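PDB 4QGR: DegT/DnrJ/EryC1/StrS aminotransferase from Brucella abortus 2308, which binds pyridoxal 5'-phosphate and probably catalyses transamination, as do other members of the DegT/DnrJ/EryC1/StrS aminotransferase family. Local coordinates for residues K283-P288 with A296-E301; A310-E315 with I371-G376; G316-I321 with S355-P360. All coordinates share one frame; numbering follows the deposited sequence.

Interaction 1: residues K283-P288 with A296-E301; sequences KVPELP and AQYSIE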
ATOM      1  N   LYS A 283     -37.642   1.846   6.762  1.00 20.60           N
ATOM      2  CA  LYS A 283     -37.374   0.840   5.774  1.00 21.06           C
ATOM      3  C   LYS A 283     -36.156   0.050   6.214  1.00 20.51           C
ATOM      4  O   LYS A 283     -35.096   0.618   6.430  1.00 20.35           O
ATOM      5  CB  LYS A 283     -37.184   1.494   4.415  1.00 22.23           C
ATOM      6  CG  LYS A 283     -36.900   0.554   3.268  1.00 23.42           C
ATOM      7  CD  LYS A 283     -37.155   1.274   1.937  1.00 26.04           C
ATOM      8  CE  LYS A 283     -37.040   0.356   0.740  1.00 27.53           C
ATOM      9  NZ  LYS A 283     -35.740  -0.329   0.763  1.00 27.34           N
ATOM     10  N   VAL A 284     -36.320  -1.258   6.350  1.00 20.06           N
ATOM     11  CA  VAL A 284     -35.277  -2.103   6.921  1.00 19.86           C
ATOM     12  C   VAL A 284     -34.621  -2.955   5.822  1.00 19.83           C
ATOM     13  O   VAL A 284     -35.239  -3.270   4.810  1.00 19.63           O
ATOM     14  CB  VAL A 284     -35.773  -2.997   8.093  1.00 20.06           C
ATOM     15  CG1 VAL A 284     -36.298  -2.153   9.250  1.00 20.05           C
ATOM     16  CG2 VAL A 284     -36.833  -3.990   7.647  1.00 20.92           C
ATOM     17  N   PRO A 285     -33.355  -3.306   6.023  1.00 20.28           N
ATOM     18  CA  PRO A 285     -32.638  -4.131   5.070  1.00 20.90           C
ATOM     19  C   PRO A 285     -33.015  -5.620   5.199  1.00 22.87           C
ATOM     20  O   PRO A 285     -32.367  -6.388   5.890  1.00 22.89           O
ATOM     21  CB  PRO A 285     -31.174  -3.853   5.440  1.00 20.60           C
ATOM     22  CG  PRO A 285     -31.210  -3.617   6.933  1.00 20.06           C
ATOM     23  CD  PRO A 285     -32.486  -2.856   7.147  1.00 20.20           C
ATOM     24  N   GLU A 286     -34.045  -6.045   4.499  1.00 27.82           N
ATOM     25  CA  GLU A 286     -34.452  -7.460   4.544  1.00 31.13           C
ATOM     26  C   GLU A 286     -33.364  -8.396   3.982  1.00 28.91           C
ATOM     27  O   GLU A 286     -32.657  -8.041   3.047  1.00 29.51           O
ATOM     28  CB  GLU A 286     -35.766  -7.666   3.777  1.00 35.58           C
ATOM     29  CG  GLU A 286     -36.956  -7.035   4.457  1.00 39.51           C
ATOM     30  CD  GLU A 286     -37.494  -7.907   5.570  1.00 45.80           C
ATOM     31  OE1 GLU A 286     -37.707  -9.122   5.322  1.00 52.34           O
ATOM     32  OE2 GLU A 286     -37.710  -7.391   6.692  1.00 51.34           O
ATOM     33  N   LEU A 287     -33.220  -9.562   4.598  1.00 25.96           N
ATOM     34  CA  LEU A 287     -32.278 -10.566   4.159  1.00 26.97           C
ATOM     35  C   LEU A 287     -33.041 -11.476   3.233  1.00 26.71           C
ATOM     36  O   LEU A 287     -33.952 -12.152   3.666  1.00 26.25           O
ATOM     37  CB  LEU A 287     -31.783 -11.404   5.322  1.00 27.76           C
ATOM     38  CG  LEU A 287     -30.465 -11.069   5.954  1.00 29.14           C
ATOM     39  CD1 LEU A 287     -30.248 -12.083   7.069  1.00 31.13           C
ATOM     40  CD2 LEU A 287     -29.316 -11.085   4.930  1.00 28.53           C
ATOM     41  N   PRO A 288     -32.684 -11.485   1.953  1.00 25.46           N
ATOM     42  CA  PRO A 288     -33.393 -12.413   1.067  1.00 25.36           C
ATOM     43  C   PRO A 288     -33.118 -13.874   1.434  1.00 25.04           C
ATOM     44  O   PRO A 288     -32.063 -14.193   1.971  1.00 23.27           O
ATOM     45  CB  PRO A 288     -32.839 -12.088  -0.324  1.00 25.07           C
ATOM     46  CG  PRO A 288     -32.145 -10.784  -0.187  1.00 25.72           C
ATOM     47  CD  PRO A 288     -31.690 -10.677   1.235  1.00 25.04           C
ATOM     48  N   ALA A 296     -21.583  -5.496   7.410  1.00 12.77           N
ATOM     49  CA  ALA A 296     -20.601  -4.462   7.616  1.00 12.40           C
ATOM     50  C   ALA A 296     -21.256  -3.201   8.132  1.00 12.44           C
ATOM     51  O   ALA A 296     -20.675  -2.474   8.945  1.00 12.99           O
ATOM     52  CB  ALA A 296     -19.870  -4.196   6.331  1.00 12.52           C
ATOM     53  N   GLN A 297     -22.467  -2.917   7.642  1.00 12.59           N
ATOM     54  CA  GLN A 297     -23.316  -1.857   8.178  1.00 12.41           C
ATOM     55  C   GLN A 297     -24.760  -2.360   8.202  1.00 12.86           C
ATOM     56  O   GLN A 297     -25.159  -3.199   7.354  1.00 12.95           O
ATOM     57  CB  GLN A 297     -23.292  -0.572   7.305  1.00 12.78           C
ATOM     58  CG  GLN A 297     -21.884  -0.046   7.051  1.00 13.60           C
ATOM     59  CD  GLN A 297     -21.179   0.499   8.255  1.00 14.37           C
ATOM     60  OE1 GLN A 297     -21.816   0.817   9.257  1.00 15.75           O
ATOM     61  NE2 GLN A 297     -19.830   0.671   8.142  1.00 13.95           N
ATOM     62  N   TYR A 298     -25.547  -1.790   9.109  1.00 12.68           N
ATOM     63  CA  TYR A 298     -26.980  -2.066   9.226  1.00 12.86           C
ATOM     64  C   TYR A 298     -27.658  -0.762   8.821  1.00 13.07           C
ATOM     65  O   TYR A 298     -27.646   0.216   9.570  1.00 12.86           O
ATOM     66  CB  TYR A 298     -27.372  -2.491  10.627  1.00 13.52           C
ATOM     67  CG  TYR A 298     -28.874  -2.753  10.697  1.00 13.55           C
ATOM     68  CD1 TYR A 298     -29.768  -1.711  10.970  1.00 14.51           C
ATOM     69  CD2 TYR A 298     -29.390  -3.971  10.348  1.00 13.69           C
ATOM     70  CE1 TYR A 298     -31.161  -1.931  10.973  1.00 14.74           C
ATOM     71  CE2 TYR A 298     -30.782  -4.195  10.335  1.00 14.47           C
ATOM     72  CZ  TYR A 298     -31.649  -3.159  10.622  1.00 14.88           C
ATOM     73  OH  TYR A 298     -33.024  -3.359  10.628  1.00 16.56           O
ATOM     74  N   SER A 299     -28.158  -0.728   7.586  1.00 13.29           N
ATOM     75  CA  SER A 299     -28.600   0.496   6.959  1.00 13.08           C
ATOM     76  C   SER A 299     -30.112   0.521   6.726  1.00 13.82           C
ATOM     77  O   SER A 299     -30.648  -0.342   5.998  1.00 14.48           O
ATOM     78  CB  SER A 299     -27.868   0.687   5.641  1.00 13.06           C
ATOM     79  OG  SER A 299     -26.450   0.845   5.841  1.00 12.12           O
ATOM     80  N   ILE A 300     -30.745   1.552   7.276  1.00 14.20           N
ATOM     81  CA  ILE A 300     -32.186   1.793   7.188  1.00 15.51           C
ATOM     82  C   ILE A 300     -32.436   3.032   6.339  1.00 16.12           C
ATOM     83  O   ILE A 300     -31.504   3.761   6.031  1.00 15.65           O
ATOM     84  CB  ILE A 300     -32.833   1.999   8.568  1.00 16.21           C
ATOM     85  CG1 ILE A 300     -32.235   3.223   9.267  1.00 16.40           C
ATOM     86  CG2 ILE A 300     -32.650   0.727   9.367  1.00 15.93           C
ATOM     87  CD1 ILE A 300     -33.052   3.828  10.358  1.00 17.58           C
ATOM     88  N   GLU A 301     -33.681   3.259   5.954  1.00 17.11           N
ATOM     89  CA  GLU A 301     -34.077   4.546   5.407  1.00 18.45           C
ATOM     90  C   GLU A 301     -35.197   5.103   6.248  1.00 18.07           C
ATOM     91  O   GLU A 301     -36.089   4.381   6.651  1.00 19.24           O
ATOM     92  CB  GLU A 301     -34.513   4.452   3.948  1.00 20.21           C
ATOM     93  CG  GLU A 301     -33.454   3.910   3.014  1.00 20.38           C
ATOM     94  CD  GLU A 301     -34.026   3.507   1.668  1.00 22.31           C
ATOM     95  OE1 GLU A 301     -34.920   4.198   1.176  1.00 23.80           O
ATOM     96  OE2 GLU A 301     -33.585   2.501   1.116  1.00 23.10           O
TER
HETATM   97  O   HOH W   1     -32.868  -0.710   4.177  1.00 19.77           O

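Interaction 2: residues A310-E315 with I371-G376; sequences AQLQAE and IGVIRG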
ATOM      1  N   ALA A 310     -30.071  13.094  14.730  1.00 17.91           N
ATOM      2  CA  ALA A 310     -29.817  14.034  15.818  1.00 18.57           C
ATOM      3  C   ALA A 310     -30.423  13.529  17.134  1.00 19.66           C
ATOM      4  O   ALA A 310     -29.844  13.709  18.207  1.00 19.53           O
ATOM      5  CB  ALA A 310     -30.420  15.403  15.462  1.00 19.33           C
ATOM      6  N   GLN A 311     -31.639  12.989  17.057  1.00 20.42           N
ATOM      7  CA  GLN A 311     -32.285  12.459  18.227  1.00 22.07           C
ATOM      8  C   GLN A 311     -31.506  11.255  18.734  1.00 20.94           C
ATOM      9  O   GLN A 311     -31.394  11.054  19.944  1.00 20.84           O
ATOM     10  CB  GLN A 311     -33.740  12.079  17.914  1.00 23.94           C
ATOM     11  CG  GLN A 311     -34.498  11.485  19.085  1.00 27.40           C
ATOM     12  CD  GLN A 311     -34.514  12.415  20.292  1.00 30.83           C
ATOM     13  OE1 GLN A 311     -34.522  13.624  20.142  1.00 35.11           O
ATOM     14  NE2 GLN A 311     -34.473  11.849  21.488  1.00 34.11           N
ATOM     15  N   LEU A 312     -31.004  10.418  17.821  1.00 19.38           N
ATOM     16  CA  LEU A 312     -30.195   9.276  18.251  1.00 19.07           C
ATOM     17  C   LEU A 312     -28.931   9.771  19.000  1.00 19.15           C
ATOM     18  O   LEU A 312     -28.609   9.308  20.107  1.00 18.81           O
ATOM     19  CB  LEU A 312     -29.827   8.397  17.054  1.00 18.24           C
ATOM     20  CG  LEU A 312     -30.943   7.522  16.471  1.00 18.83           C
ATOM     21  CD1 LEU A 312     -30.494   7.016  15.098  1.00 18.28           C
ATOM     22  CD2 LEU A 312     -31.233   6.331  17.356  1.00 19.10           C
ATOM     23  N   GLN A 313     -28.271  10.786  18.454  1.00 19.82           N
ATOM     24  CA  GLN A 313     -27.081  11.328  19.105  1.00 20.64           C
ATOM     25  C   GLN A 313     -27.406  12.005  20.451  1.00 20.99           C
ATOM     26  O   GLN A 313     -26.627  11.871  21.383  1.00 21.10           O
ATOM     27  CB  GLN A 313     -26.328  12.317  18.251  1.00 22.05           C
ATOM     28  CG  GLN A 313     -24.919  12.463  18.793  1.00 24.83           C
ATOM     29  CD  GLN A 313     -24.121  13.521  18.098  1.00 30.29           C
ATOM     30  OE1 GLN A 313     -24.131  13.611  16.879  1.00 30.63           O
ATOM     31  NE2 GLN A 313     -23.385  14.321  18.875  1.00 35.38           N
ATOM     32  N   ALA A 314     -28.545  12.684  20.538  1.00 20.56           N
ATOM     33  CA  ALA A 314     -28.963  13.291  21.815  1.00 21.73           C
ATOM     34  C   ALA A 314     -29.161  12.222  22.894  1.00 22.18           C
ATOM     35  O   ALA A 314     -28.980  12.491  24.067  1.00 21.65           O
ATOM     36  CB  ALA A 314     -30.225  14.125  21.640  1.00 22.10           C
ATOM     37  N   GLU A 315     -29.508  10.993  22.488  1.00 22.58           N
ATOM     38  CA  GLU A 315     -29.645   9.878  23.413  1.00 23.83           C
ATOM     39  C   GLU A 315     -28.380   9.047  23.503  1.00 22.07           C
ATOM     40  O   GLU A 315     -28.400   7.946  24.044  1.00 22.28           O
ATOM     41  CB  GLU A 315     -30.813   8.978  23.001  1.00 25.98           C
ATOM     42  CG  GLU A 315     -32.182   9.620  23.133  1.00 29.56           C
ATOM     43  CD  GLU A 315     -32.588   9.862  24.571  1.00 34.28           C
ATOM     44  OE1 GLU A 315     -32.150   9.102  25.478  1.00 37.39           O
ATOM     45  OE2 GLU A 315     -33.297  10.864  24.799  1.00 38.30           O
ATOM     46  N   ILE A 371     -33.762   0.770  19.379  1.00 20.35           N
ATOM     47  CA  ILE A 371     -35.110   0.543  18.846  1.00 21.17           C
ATOM     48  C   ILE A 371     -36.100   1.550  19.435  1.00 21.94           C
ATOM     49  O   ILE A 371     -36.930   2.098  18.728  1.00 22.76           O
ATOM     50  CB  ILE A 371     -35.567  -0.924  19.073  1.00 21.85           C
ATOM     51  CG1 ILE A 371     -34.868  -1.822  18.072  1.00 22.01           C
ATOM     52  CG2 ILE A 371     -37.078  -1.092  18.945  1.00 22.99           C
ATOM     53  CD1 ILE A 371     -34.779  -3.268  18.508  1.00 22.95           C
ATOM     54  N   GLY A 372     -36.003   1.779  20.725  1.00 22.25           N
ATOM     55  CA  GLY A 372     -36.948   2.642  21.418  1.00 23.16           C
ATOM     56  C   GLY A 372     -36.881   4.072  20.904  1.00 23.00           C
ATOM     57  O   GLY A 372     -37.886   4.740  20.760  1.00 22.98           O
ATOM     58  N   VAL A 373     -35.680   4.554  20.647  1.00 22.78           N
ATOM     59  CA  VAL A 373     -35.533   5.937  20.249  1.00 23.09           C
ATOM     60  C   VAL A 373     -36.080   6.112  18.848  1.00 22.89           C
ATOM     61  O   VAL A 373     -36.765   7.114  18.563  1.00 22.57           O
ATOM     62  CB  VAL A 373     -34.056   6.399  20.344  1.00 23.76           C
ATOM     63  CG1 VAL A 373     -33.886   7.794  19.757  1.00 24.46           C
ATOM     64  CG2 VAL A 373     -33.585   6.380  21.781  1.00 23.96           C
ATOM     65  N   ILE A 374     -35.810   5.134  17.972  1.00 22.16           N
ATOM     66  CA  ILE A 374     -36.263   5.216  16.597  1.00 22.06           C
ATOM     67  C   ILE A 374     -37.810   5.166  16.540  1.00 23.70           C
ATOM     68  O   ILE A 374     -38.439   5.985  15.863  1.00 24.21           O
ATOM     69  CB  ILE A 374     -35.629   4.109  15.721  1.00 21.28           C
ATOM     70  CG1 ILE A 374     -34.109   4.302  15.662  1.00 20.86           C
ATOM     71  CG2 ILE A 374     -36.222   4.114  14.307  1.00 21.82           C
ATOM     72  CD1 ILE A 374     -33.346   3.183  14.998  1.00 19.59           C
ATOM     73  N   ARG A 375     -38.405   4.229  17.264  1.00 23.86           N
ATOM     74  CA  ARG A 375     -39.858   4.085  17.300  1.00 25.99           C
ATOM     75  C   ARG A 375     -40.504   5.365  17.881  1.00 26.87           C
ATOM     76  O   ARG A 375     -41.505   5.886  17.356  1.00 27.32           O
ATOM     77  CB  ARG A 375     -40.254   2.855  18.126  1.00 26.78           C
ATOM     78  CG  ARG A 375     -39.827   1.524  17.500  1.00 27.67           C
ATOM     79  CD  ARG A 375     -40.407   0.340  18.253  1.00 28.80           C
ATOM     80  NE  ARG A 375     -41.850   0.335  18.032  1.00 30.84           N
ATOM     81  CZ  ARG A 375     -42.431  -0.114  16.924  1.00 31.23           C
ATOM     82  NH1 ARG A 375     -41.712  -0.648  15.938  1.00 31.35           N
ATOM     83  NH2 ARG A 375     -43.733  -0.029  16.787  1.00 34.59           N
ATOM     84  N   GLY A 376     -39.887   5.891  18.941  1.00 27.11           N
ATOM     85  CA  GLY A 376     -40.380   7.092  19.598  1.00 27.35           C
ATOM     86  C   GLY A 376     -40.329   8.290  18.675  1.00 27.43           C
ATOM     87  O   GLY A 376     -41.264   9.079  18.634  1.00 27.11           O
TER

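Interaction 3: residues G316-I321 with S355-P360; sequences GIPSVI and SLPMHP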
ATOM      1  N   GLY A 316     -27.256   9.571  23.021  1.00 20.52           N
ATOM      2  CA  GLY A 316     -25.971   8.869  23.161  1.00 19.78           C
ATOM      3  C   GLY A 316     -25.758   7.725  22.190  1.00 19.34           C
ATOM      4  O   GLY A 316     -24.924   6.833  22.435  1.00 19.45           O
ATOM      5  N   ILE A 317     -26.480   7.745  21.069  1.00 18.57           N
ATOM      6  CA  ILE A 317     -26.390   6.663  20.083  1.00 18.30           C
ATOM      7  C   ILE A 317     -25.715   7.212  18.827  1.00 17.40           C
ATOM      8  O   ILE A 317     -26.242   8.134  18.205  1.00 18.38           O
ATOM      9  CB  ILE A 317     -27.794   6.088  19.764  1.00 19.14           C
ATOM     10  CG1 ILE A 317     -28.412   5.472  21.021  1.00 20.15           C
ATOM     11  CG2 ILE A 317     -27.720   5.084  18.632  1.00 19.13           C
ATOM     12  CD1 ILE A 317     -29.928   5.446  21.013  1.00 20.99           C
ATOM     13  N   PRO A 318     -24.535   6.675  18.478  1.00 16.76           N
ATOM     14  CA  PRO A 318     -23.883   7.089  17.231  1.00 16.31           C
ATOM     15  C   PRO A 318     -24.553   6.463  16.021  1.00 16.78           C
ATOM     16  O   PRO A 318     -25.134   5.353  16.123  1.00 16.95           O
ATOM     17  CB  PRO A 318     -22.472   6.536  17.386  1.00 15.76           C
ATOM     18  CG  PRO A 318     -22.674   5.287  18.211  1.00 16.29           C
ATOM     19  CD  PRO A 318     -23.729   5.660  19.196  1.00 16.03           C
ATOM     20  N   SER A 319     -24.489   7.179  14.896  1.00 15.99           N
ATOM     21  CA  SER A 319     -24.986   6.640  13.614  1.00 15.52           C
ATOM     22  C   SER A 319     -24.232   7.350  12.507  1.00 15.63           C
ATOM     23  O   SER A 319     -23.702   8.446  12.711  1.00 16.77           O
ATOM     24  CB  SER A 319     -26.482   6.841  13.487  1.00 15.82           C
ATOM     25  OG  SER A 319     -26.862   8.230  13.466  1.00 15.98           O
ATOM     26  N   VAL A 320     -24.175   6.736  11.327  1.00 14.67           N
ATOM     27  CA  VAL A 320     -23.358   7.280  10.235  1.00 15.29           C
ATOM     28  C   VAL A 320     -24.130   7.149   8.928  1.00 14.68           C
ATOM     29  O   VAL A 320     -24.805   6.160   8.701  1.00 14.12           O
ATOM     30  CB  VAL A 320     -22.049   6.494  10.077  1.00 15.42           C
ATOM     31  CG1 VAL A 320     -21.103   7.147   9.049  1.00 15.64           C
ATOM     32  CG2 VAL A 320     -21.365   6.420  11.413  1.00 16.40           C
ATOM     33  N   ILE A 321     -24.023   8.167   8.087  1.00 14.43           N
ATOM     34  CA  ILE A 321     -24.622   8.124   6.764  1.00 14.25           C
ATOM     35  C   ILE A 321     -23.592   7.593   5.785  1.00 13.95           C
ATOM     36  O   ILE A 321     -22.573   8.236   5.557  1.00 14.08           O
ATOM     37  CB  ILE A 321     -25.047   9.541   6.320  1.00 14.76           C
ATOM     38  CG1 ILE A 321     -26.096  10.095   7.275  1.00 15.07           C
ATOM     39  CG2 ILE A 321     -25.617   9.519   4.904  1.00 15.18           C
ATOM     40  CD1 ILE A 321     -26.461  11.544   7.005  1.00 15.82           C
ATOM     41  N   SER A 355     -26.986   4.408   8.816  1.00 12.78           N
ATOM     42  CA  SER A 355     -26.477   3.174   9.378  1.00 13.11           C
ATOM     43  C   SER A 355     -26.419   3.223  10.910  1.00 13.23           C
ATOM     44  O   SER A 355     -26.057   4.233  11.491  1.00 13.39           O
ATOM     45  CB  SER A 355     -25.116   2.813   8.781  1.00 12.66           C
ATOM     46  OG  SER A 355     -25.211   2.756   7.354  1.00 12.79           O
ATOM     47  N   LEU A 356     -26.876   2.151  11.548  1.00 13.63           N
ATOM     48  CA  LEU A 356     -27.034   2.071  13.023  1.00 13.91           C
ATOM     49  C   LEU A 356     -25.898   1.232  13.622  1.00 13.59           C
ATOM     50  O   LEU A 356     -25.262   0.456  12.913  1.00 13.72           O
ATOM     51  CB  LEU A 356     -28.364   1.381  13.360  1.00 14.65           C
ATOM     52  CG  LEU A 356     -29.600   1.967  12.695  1.00 15.57           C
ATOM     53  CD1 LEU A 356     -30.855   1.232  13.170  1.00 16.18           C
ATOM     54  CD2 LEU A 356     -29.689   3.461  13.048  1.00 16.03           C
ATOM     55  N   PRO A 357     -25.642   1.355  14.930  1.00 13.72           N
ATOM     56  CA  PRO A 357     -24.645   0.511  15.540  1.00 13.09           C
ATOM     57  C   PRO A 357     -24.849  -0.962  15.178  1.00 13.27           C
ATOM     58  O   PRO A 357     -25.952  -1.473  15.222  1.00 13.18           O
ATOM     59  CB  PRO A 357     -24.849   0.745  17.033  1.00 13.55           C
ATOM     60  CG  PRO A 357     -25.373   2.169  17.097  1.00 13.70           C
ATOM     61  CD  PRO A 357     -26.281   2.265  15.907  1.00 13.91           C
ATOM     62  N   MET A 358     -23.792  -1.612  14.750  1.00 13.45           N
ATOM     63  CA  MET A 358     -23.896  -2.967  14.257  1.00 14.57           C
ATOM     64  C   MET A 358     -22.554  -3.632  14.439  1.00 13.88           C
ATOM     65  O   MET A 358     -21.594  -3.235  13.830  1.00 13.97           O
ATOM     66  CB  MET A 358     -24.262  -2.990  12.795  1.00 15.98           C
ATOM     67  CG  MET A 358     -24.165  -4.397  12.172  1.00 17.21           C
ATOM     68  SD  MET A 358     -24.987  -5.791  13.027  1.00 23.20           S
ATOM     69  CE  MET A 358     -26.602  -5.259  12.758  1.00 21.15           C
ATOM     70  N   HIS A 359     -22.497  -4.585  15.361  1.00 14.40           N
ATOM     71  CA  HIS A 359     -21.300  -5.385  15.610  1.00 14.27           C
ATOM     72  C   HIS A 359     -21.726  -6.581  16.465  1.00 14.64           C
ATOM     73  O   HIS A 359     -22.843  -6.583  17.008  1.00 14.78           O
ATOM     74  CB  HIS A 359     -20.201  -4.550  16.286  1.00 14.68           C
ATOM     75  CG  HIS A 359     -20.623  -3.845  17.531  1.00 15.10           C
ATOM     76  ND1 HIS A 359     -20.591  -4.439  18.771  1.00 15.71           N
ATOM     77  CD2 HIS A 359     -21.144  -2.612  17.728  1.00 15.40           C
ATOM     78  CE1 HIS A 359     -20.993  -3.581  19.680  1.00 15.96           C
ATOM     79  NE2 HIS A 359     -21.343  -2.465  19.079  1.00 15.57           N
ATOM     80  N   PRO A 360     -20.842  -7.579  16.624  1.00 14.22           N
ATOM     81  CA  PRO A 360     -21.264  -8.786  17.316  1.00 15.42           C
ATOM     82  C   PRO A 360     -21.567  -8.624  18.794  1.00 16.56           C
ATOM     83  O   PRO A 360     -22.199  -9.520  19.365  1.00 18.01           O
ATOM     84  CB  PRO A 360     -20.081  -9.762  17.078  1.00 15.13           C
ATOM     85  CG  PRO A 360     -19.357  -9.206  15.879  1.00 14.29           C
ATOM     86  CD  PRO A 360     -19.502  -7.732  16.032  1.00 13.73           C
TER

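Interaction 1: residues K283-P288 with A296-E301
A single antiparallel bridge, K283 with E301, ties the loop that follows helix 247-278 to the end of strand 298-301. In this hydrogen-bonded pair K283 N donates to E301 O (3.0 Å), and E301 N returns the bond to K283 O at the same length. K283 O also lies 3.2 Å from I300 CA, a CA-H...O contact, and a water bonded to S299 O reaches K283 O weakly. The two charged side chains run alongside each other, pointing the same way. With CG anti to the backbone N (chi1 -180°), the lysine chain stays stretched until it bends at its last torsion, and its NZ forms a long salt bridge of 3.6 Å with E301 OE2. Both ends have other partners: NZ pairs with D114, while the carboxylate takes Y116 OH and R352. Strand 298-301 pairs in turn with strand 353-356, and its S299 side chain is about 11 Å from the bound pyridoxal-5'-phosphate, near the cofactor pocket without lining it. Beyond the bridge the loop makes an inverse gamma turn centred on P285, whose side chain crosses that of Y298 at about a right angle. P285 CG sits over one face of the phenol, 3.9 Å from its centroid, a CH-pi contact, and P285 CD comes within 3.3 Å of S299 O. Y298 OH lies 3.8 Å from V284 CG1 and hydrogen-bonds to N275 of helix 247-278.

Interaction 2: residues A310-E315 with I371-G376
Q311 is the first residue of helix 305-314 to meet helix 364-377 here, laying its aliphatic CG against V373 CG1 at 3.8 Å. This CG, the atom that touches V373, stands anti to the backbone N (chi1 179°), and beyond it the chain turns at chi2. One residue on, L312 sets CD2 against two side chains of the other helix: the methyl is 3.9 Å from V373 CG1 and equally far from I374 CG1. E315, the first residue to leave helical geometry, completes the set. Its CG lies 3.8 Å from V373 CG2, again a methylene of a polar residue used as an apolar surface. V373 is the residue all three meet, CG1 touching Q311 and L312, CG2 touching E315. Its chi1 of 173° puts CG1 anti to the backbone N and beside the carbonyl carbon, which splits the two methyls between these partners. The contact is wholly van der Waals in character. The helix segments run closer to antiparallel than parallel, at 139°, with their axes 9.9 Å apart at closest approach. K369, earlier on helix 364-377, hydrogen-bonds E315 O. Inward, L312 rests on L354 of strand 353-356, while I374 packs against L356 of that strand and L278 of helix 247-278, which places this helix pair against the small two-stranded sheet.

Interaction 3: residues G316-I321 with S355-P360
Backbone hydrogen bonds join V320 to S355 in a single antiparallel bridge, a hydrogen-bonded pair that brings the loop after helix 305-314 alongside strand 353-356. S355 N donates to V320 O over 2.8 Å, and V320 N donates to S355 O over 3.1 Å. Both bonds are fairly straight at hydrogen, 159° and 162°. The hydroxyl of S355 stands beside its own backbone N (chi1 -55°) and hydrogen-bonds to S299 OG on the neighbouring strand 298-301. Close contacts of carbon with carbonyl oxygen flank the bridge. S319 CB lies 3.3 Å from S355 O, and S355 CB lies 3.4 Å from V320 O, so both carbonyls of the bridge are also approached by a serine methylene. Further along, P318 O is met by the proline ring of P357, with CD at 3.3 Å. Apolar packing makes up the rest. I317 crosses the P357 ring at about a right angle, its CG2 branch 4.0 Å from P357 CG, and the two proline rings meet more loosely, P318 CG to P357 CG being 4.3 Å. The start of the loop is set by G316, whose positive phi makes it the C-prime residue of the Schellman motif ending helix 305-314, with I317 N bonded back to L312 O. From there I317 reaches L312 on that helix as well as I370 and V373 of helix 364-377, and P357 also touches I370. On the other strand edge, L356 N hydrogen-bonds to Y298 O of strand 298-301, while its side chain packs on Y274 of helix 247-278 and I374 of helix 364-377.

Interactions 1 and 3 both work on the small antiparallel sheet: strands 298-301 and 353-356 are neighbours in it, and each gains a loop partner through one backbone bridge. They also pack directly, Y298 CB lying 3.6 Å from M358 CE. Interaction 2 lies farther out, its centre about 28 Å from the chain centre, against about 15 and 18 Å for the centres of interactions 1 and 3, and joins two helices by side-chain packing alone. Its L312 CD1 comes 4.2 Å from S319 OG of interaction 3, so helix packing continues into the loop. All three are partly buried. Interaction 1 adds a salt bridge and a proline-tyrosine CH-pi contact, whereas interaction 3 relies on proline and isoleucine beside its bridge.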